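Local coordinates for protein phage terminase large subunit (Thermus phage P7426, PDB 7KS4) that probably acts as the ATP-driven motor that packages viral DNA into empty capsids and as the endonuclease that cuts the genome, this chain being its ATPase domain, at residues Ser183-Phe195 against Glu248-His260. Sequence-based numbering, arbitrary orientation.
Sequences STPKGLNWFYEFF and EFRQEYGAEFVSH. With SO4 (sulfate ion), chain H.
Phe257 inserts its ring between Pro185 and the aromatic side chains of helix 190-197, in the P-loop ATPase (ASCE) domain of the terminase. The loop after strand 178-183 meets the end of helix 246-252 and the tail that follows it.

Aromatic and apolar contacts dominate. Pro185 CB lies over one face of the Phe257 ring, a CH-pi contact 4.1 Å from the centroid. Tyr192 turns its ring edge to the opposite face, a T-shaped pair with planes at 60°. With CG of Tyr192 anti to the backbone N (chi1 163°), the ring swings toward Phe257, and both CB and CD1 touch it. Phe191 CD2 reaches the Phe257 edge, 3.8 Å from CE1. Phe257 CE2 sits over one face of Phe195, 3.7 Å from CD2, the two rings meeting obliquely. Leu188 CD2 packs against Phe257 CB and also covers the centre of the Tyr192 ring. The side chains of Pro185, Phe195 and Phe257 also touch Cys41 of strand 37-42.

One salt bridge crosses the contact. Lys186 NZ meets Glu252 OE1 at 2.9 Å, on the syn side of the carboxylate. The CB of Lys186 points away from 248-260, but a bend at chi2 (74°) turns the chain so that the amine reaches Glu252. Thr184 OG1 lies near the other oxygen of Glu252. The backbone N of Thr184 donates to Glu155, the predicted catalytic residue, placing this end of the contact beside the ATPase site.

At the end away from Glu155, backbone atoms and one water join the segments. Gly187 CA makes a C-H...O contact with Val258 O at 3.3 Å. One water accepts from Leu188 N at 3.0 Å and from His260 N at 2.9 Å.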
# COMPACT_ATOMS: atom_id res chain seq x y z
N SER A 183 2.33 -3.57 -6.67
CA SER A 183 1.76 -3.88 -7.98
C SER A 183 2.11 -5.29 -8.40
O SER A 183 3.13 -5.85 -7.98
CB SER A 183 2.27 -2.90 -9.05
OG SER A 183 1.49 -2.97 -10.23
N THR A 184 1.27 -5.86 -9.24
CA THR A 184 1.78 -6.89 -10.12
C THR A 184 2.54 -6.21 -11.26
O THR A 184 2.18 -5.10 -11.66
CB THR A 184 0.65 -7.75 -10.70
OG1 THR A 184 -0.19 -6.92 -11.50
CG2 THR A 184 -0.16 -8.38 -9.58
N PRO A 185 3.62 -6.81 -11.76
CA PRO A 185 4.48 -6.09 -12.71
C PRO A 185 3.84 -5.98 -14.09
O PRO A 185 3.03 -6.81 -14.50
CB PRO A 185 5.75 -6.94 -12.75
CG PRO A 185 5.30 -8.31 -12.37
CD PRO A 185 4.19 -8.12 -11.38
N LYS A 186 4.24 -4.94 -14.81
CA LYS A 186 3.73 -4.67 -16.15
C LYS A 186 4.88 -4.32 -17.08
O LYS A 186 4.86 -3.30 -17.79
CB LYS A 186 2.67 -3.57 -16.11
CG LYS A 186 1.28 -4.04 -16.50
CD LYS A 186 0.65 -4.88 -15.42
CE LYS A 186 -0.77 -5.24 -15.77
NZ LYS A 186 -1.39 -6.07 -14.70
N GLY A 187 5.90 -5.15 -17.09
CA GLY A 187 7.04 -4.93 -17.94
C GLY A 187 8.10 -4.05 -17.31
O GLY A 187 8.11 -3.77 -16.10
N LEU A 188 9.01 -3.59 -18.16
CA LEU A 188 10.17 -2.83 -17.71
C LEU A 188 9.85 -1.34 -17.82
O LEU A 188 10.28 -0.63 -18.73
CB LEU A 188 11.40 -3.21 -18.52
CG LEU A 188 11.66 -4.72 -18.56
CD1 LEU A 188 12.86 -5.01 -19.43
CD2 LEU A 188 11.85 -5.29 -17.16
N ASN A 189 9.07 -0.87 -16.85
CA ASN A 189 8.67 0.53 -16.76
C ASN A 189 9.14 1.12 -15.43
O ASN A 189 10.03 0.56 -14.78
CB ASN A 189 7.16 0.67 -16.92
CG ASN A 189 6.38 0.02 -15.79
OD1 ASN A 189 6.94 -0.49 -14.83
ND2 ASN A 189 5.06 0.03 -15.93
N TRP A 190 8.57 2.25 -15.02
CA TRP A 190 9.07 2.92 -13.82
C TRP A 190 8.97 2.04 -12.58
O TRP A 190 9.82 2.13 -11.69
CB TRP A 190 8.32 4.24 -13.60
CG TRP A 190 6.95 4.09 -13.03
CD1 TRP A 190 5.80 3.85 -13.71
CD2 TRP A 190 6.59 4.19 -11.65
NE1 TRP A 190 4.73 3.79 -12.84
CE2 TRP A 190 5.19 4.00 -11.57
CE3 TRP A 190 7.31 4.42 -10.47
CZ2 TRP A 190 4.50 4.03 -10.36
CZ3 TRP A 190 6.62 4.46 -9.27
CH2 TRP A 190 5.23 4.26 -9.22
N PHE A 191 7.95 1.18 -12.51
CA PHE A 191 7.80 0.32 -11.33
C PHE A 191 8.95 -0.67 -11.24
O PHE A 191 9.43 -0.97 -10.14
CB PHE A 191 6.46 -0.42 -11.39
CG PHE A 191 6.25 -1.39 -10.27
CD1 PHE A 191 5.86 -0.95 -9.02
CD2 PHE A 191 6.41 -2.75 -10.48
CE1 PHE A 191 5.66 -1.84 -7.99
CE2 PHE A 191 6.20 -3.66 -9.45
CZ PHE A 191 5.82 -3.20 -8.20
N TYR A 192 9.41 -1.18 -12.38
CA TYR A 192 10.60 -2.03 -12.41
C TYR A 192 11.83 -1.29 -11.89
O TYR A 192 12.61 -1.84 -11.11
CB TYR A 192 10.83 -2.52 -13.84
CG TYR A 192 12.21 -3.06 -14.08
CD1 TYR A 192 12.64 -4.24 -13.48
CD2 TYR A 192 13.09 -2.40 -14.93
CE1 TYR A 192 13.92 -4.74 -13.71
CE2 TYR A 192 14.37 -2.88 -15.16
CZ TYR A 192 14.77 -4.05 -14.56
OH TYR A 192 16.04 -4.53 -14.80
N GLU A 193 12.01 -0.04 -12.33
CA GLU A 193 13.15 0.74 -11.87
C GLU A 193 13.11 0.93 -10.36
O GLU A 193 14.12 0.72 -9.68
CB GLU A 193 13.16 2.09 -12.58
CG GLU A 193 13.23 1.95 -14.07
CD GLU A 193 13.03 3.24 -14.80
OE1 GLU A 193 12.62 4.24 -14.18
OE2 GLU A 193 13.31 3.23 -16.02
N PHE A 194 11.96 1.34 -9.83
CA PHE A 194 11.84 1.56 -8.39
C PHE A 194 12.03 0.26 -7.63
O PHE A 194 12.65 0.25 -6.56
CB PHE A 194 10.48 2.18 -8.06
CG PHE A 194 10.49 3.68 -8.10
CD1 PHE A 194 11.14 4.35 -9.12
CD2 PHE A 194 9.83 4.41 -7.13
CE1 PHE A 194 11.15 5.73 -9.16
CE2 PHE A 194 9.83 5.80 -7.17
CZ PHE A 194 10.49 6.46 -8.19
N PHE A 195 11.50 -0.84 -8.16
CA PHE A 195 11.72 -2.14 -7.53
C PHE A 195 13.21 -2.42 -7.39
O PHE A 195 13.69 -2.80 -6.32
CB PHE A 195 11.04 -3.24 -8.34
CG PHE A 195 11.30 -4.61 -7.81
CD1 PHE A 195 10.50 -5.15 -6.83
CD2 PHE A 195 12.38 -5.34 -8.26
CE1 PHE A 195 10.75 -6.41 -6.33
CE2 PHE A 195 12.64 -6.60 -7.76
CZ PHE A 195 11.82 -7.13 -6.79
N GLU A 248 0.79 -13.27 -19.40
CA GLU A 248 -0.13 -12.98 -18.30
C GLU A 248 0.19 -13.85 -17.09
O GLU A 248 0.18 -13.37 -15.95
CB GLU A 248 -1.57 -13.19 -18.75
CG GLU A 248 -2.61 -12.94 -17.66
CD GLU A 248 -4.03 -13.22 -18.13
OE1 GLU A 248 -4.30 -13.07 -19.34
OE2 GLU A 248 -4.86 -13.61 -17.28
N PHE A 249 0.49 -15.13 -17.32
CA PHE A 249 0.79 -16.03 -16.21
C PHE A 249 2.06 -15.60 -15.49
O PHE A 249 2.09 -15.50 -14.26
CB PHE A 249 0.92 -17.47 -16.70
CG PHE A 249 1.46 -18.40 -15.66
CD1 PHE A 249 0.61 -19.07 -14.80
CD2 PHE A 249 2.83 -18.57 -15.51
CE1 PHE A 249 1.12 -19.91 -13.83
CE2 PHE A 249 3.34 -19.40 -14.54
CZ PHE A 249 2.48 -20.07 -13.70
N ARG A 250 3.14 -15.36 -16.25
CA ARG A 250 4.41 -14.98 -15.63
C ARG A 250 4.29 -13.68 -14.85
O ARG A 250 4.99 -13.50 -13.84
CB ARG A 250 5.50 -14.87 -16.70
CG ARG A 250 5.91 -16.20 -17.33
CD ARG A 250 7.03 -16.01 -18.35
NE ARG A 250 7.50 -17.29 -18.86
CZ ARG A 250 8.44 -18.03 -18.30
NH1 ARG A 250 9.05 -17.63 -17.19
NH2 ARG A 250 8.79 -19.19 -18.85
N GLN A 251 3.45 -12.75 -15.31
CA GLN A 251 3.32 -11.47 -14.62
C GLN A 251 2.38 -11.56 -13.42
O GLN A 251 2.74 -11.15 -12.31
CB GLN A 251 2.81 -10.39 -15.56
CG GLN A 251 3.82 -9.85 -16.53
CD GLN A 251 3.38 -8.54 -17.13
OE1 GLN A 251 2.19 -8.20 -17.14
NE2 GLN A 251 4.34 -7.77 -17.63
N GLU A 252 1.16 -12.04 -13.65
CA GLU A 252 0.13 -11.93 -12.62
C GLU A 252 0.37 -12.91 -11.48
O GLU A 252 0.06 -12.60 -10.33
CB GLU A 252 -1.25 -12.16 -13.23
CG GLU A 252 -1.61 -11.20 -14.35
CD GLU A 252 -1.51 -9.74 -13.92
OE1 GLU A 252 -0.99 -8.93 -14.72
OE2 GLU A 252 -1.95 -9.41 -12.80
N TYR A 253 0.92 -14.08 -11.78
CA TYR A 253 1.22 -15.08 -10.76
C TYR A 253 2.71 -15.21 -10.48
O TYR A 253 3.10 -15.28 -9.32
CB TYR A 253 0.66 -16.44 -11.19
CG TYR A 253 -0.83 -16.40 -11.38
CD1 TYR A 253 -1.68 -16.12 -10.32
CD2 TYR A 253 -1.40 -16.64 -12.63
CE1 TYR A 253 -3.04 -16.08 -10.49
CE2 TYR A 253 -2.77 -16.60 -12.80
CZ TYR A 253 -3.59 -16.32 -11.73
OH TYR A 253 -4.95 -16.28 -11.90
N GLY A 254 3.55 -15.24 -11.52
CA GLY A 254 4.98 -15.29 -11.30
C GLY A 254 5.56 -13.99 -10.77
O GLY A 254 6.65 -14.01 -10.19
N ALA A 255 4.85 -12.87 -10.94
CA ALA A 255 5.37 -11.56 -10.58
C ALA A 255 6.68 -11.28 -11.31
O ALA A 255 7.60 -10.65 -10.78
CB ALA A 255 5.56 -11.43 -9.06
N GLU A 256 6.76 -11.75 -12.56
CA GLU A 256 7.97 -11.61 -13.36
C GLU A 256 7.95 -10.30 -14.14
O GLU A 256 6.90 -9.86 -14.62
CB GLU A 256 8.13 -12.79 -14.32
CG GLU A 256 8.41 -14.10 -13.63
CD GLU A 256 8.53 -15.26 -14.59
OE1 GLU A 256 8.86 -15.04 -15.77
OE2 GLU A 256 8.29 -16.40 -14.15
N PHE A 257 9.13 -9.69 -14.23
CA PHE A 257 9.36 -8.52 -15.08
C PHE A 257 9.79 -9.02 -16.45
O PHE A 257 10.90 -9.55 -16.59
CB PHE A 257 10.43 -7.62 -14.49
CG PHE A 257 10.04 -6.91 -13.23
CD1 PHE A 257 9.26 -5.76 -13.30
CD2 PHE A 257 10.49 -7.34 -12.00
CE1 PHE A 257 8.92 -5.07 -12.14
CE2 PHE A 257 10.16 -6.66 -10.85
CZ PHE A 257 9.37 -5.52 -10.92
N VAL A 258 8.94 -8.84 -17.45
CA VAL A 258 9.19 -9.36 -18.79
C VAL A 258 9.19 -8.20 -19.78
O VAL A 258 8.31 -7.33 -19.73
CB VAL A 258 8.14 -10.42 -19.18
CG1 VAL A 258 8.08 -11.53 -18.14
CG2 VAL A 258 6.77 -9.79 -19.33
N SER A 259 10.18 -8.19 -20.67
CA SER A 259 10.24 -7.18 -21.73
C SER A 259 9.16 -7.46 -22.76
O SER A 259 9.26 -8.41 -23.54
CB SER A 259 11.63 -7.20 -22.37
OG SER A 259 11.91 -8.46 -22.94
N HIS A 260 8.11 -6.64 -22.77
CA HIS A 260 6.99 -6.82 -23.68
C HIS A 260 7.46 -6.79 -25.13
O HIS A 260 6.68 -6.55 -26.05
CB HIS A 260 5.91 -5.75 -23.45
CG HIS A 260 5.16 -5.91 -22.16
ND1 HIS A 260 3.95 -5.30 -21.92
CD2 HIS A 260 5.46 -6.62 -21.04
CE1 HIS A 260 3.53 -5.62 -20.71
NE2 HIS A 260 4.42 -6.42 -20.16
S SO4 H . -8.89 -14.54 -11.84
O1 SO4 H . -9.65 -15.68 -12.34
O2 SO4 H . -9.40 -14.16 -10.52
O3 SO4 H . -9.03 -13.42 -12.76
O4 SO4 H . -7.48 -14.90 -11.71
O HOH W 1 8.37 -4.43 -20.97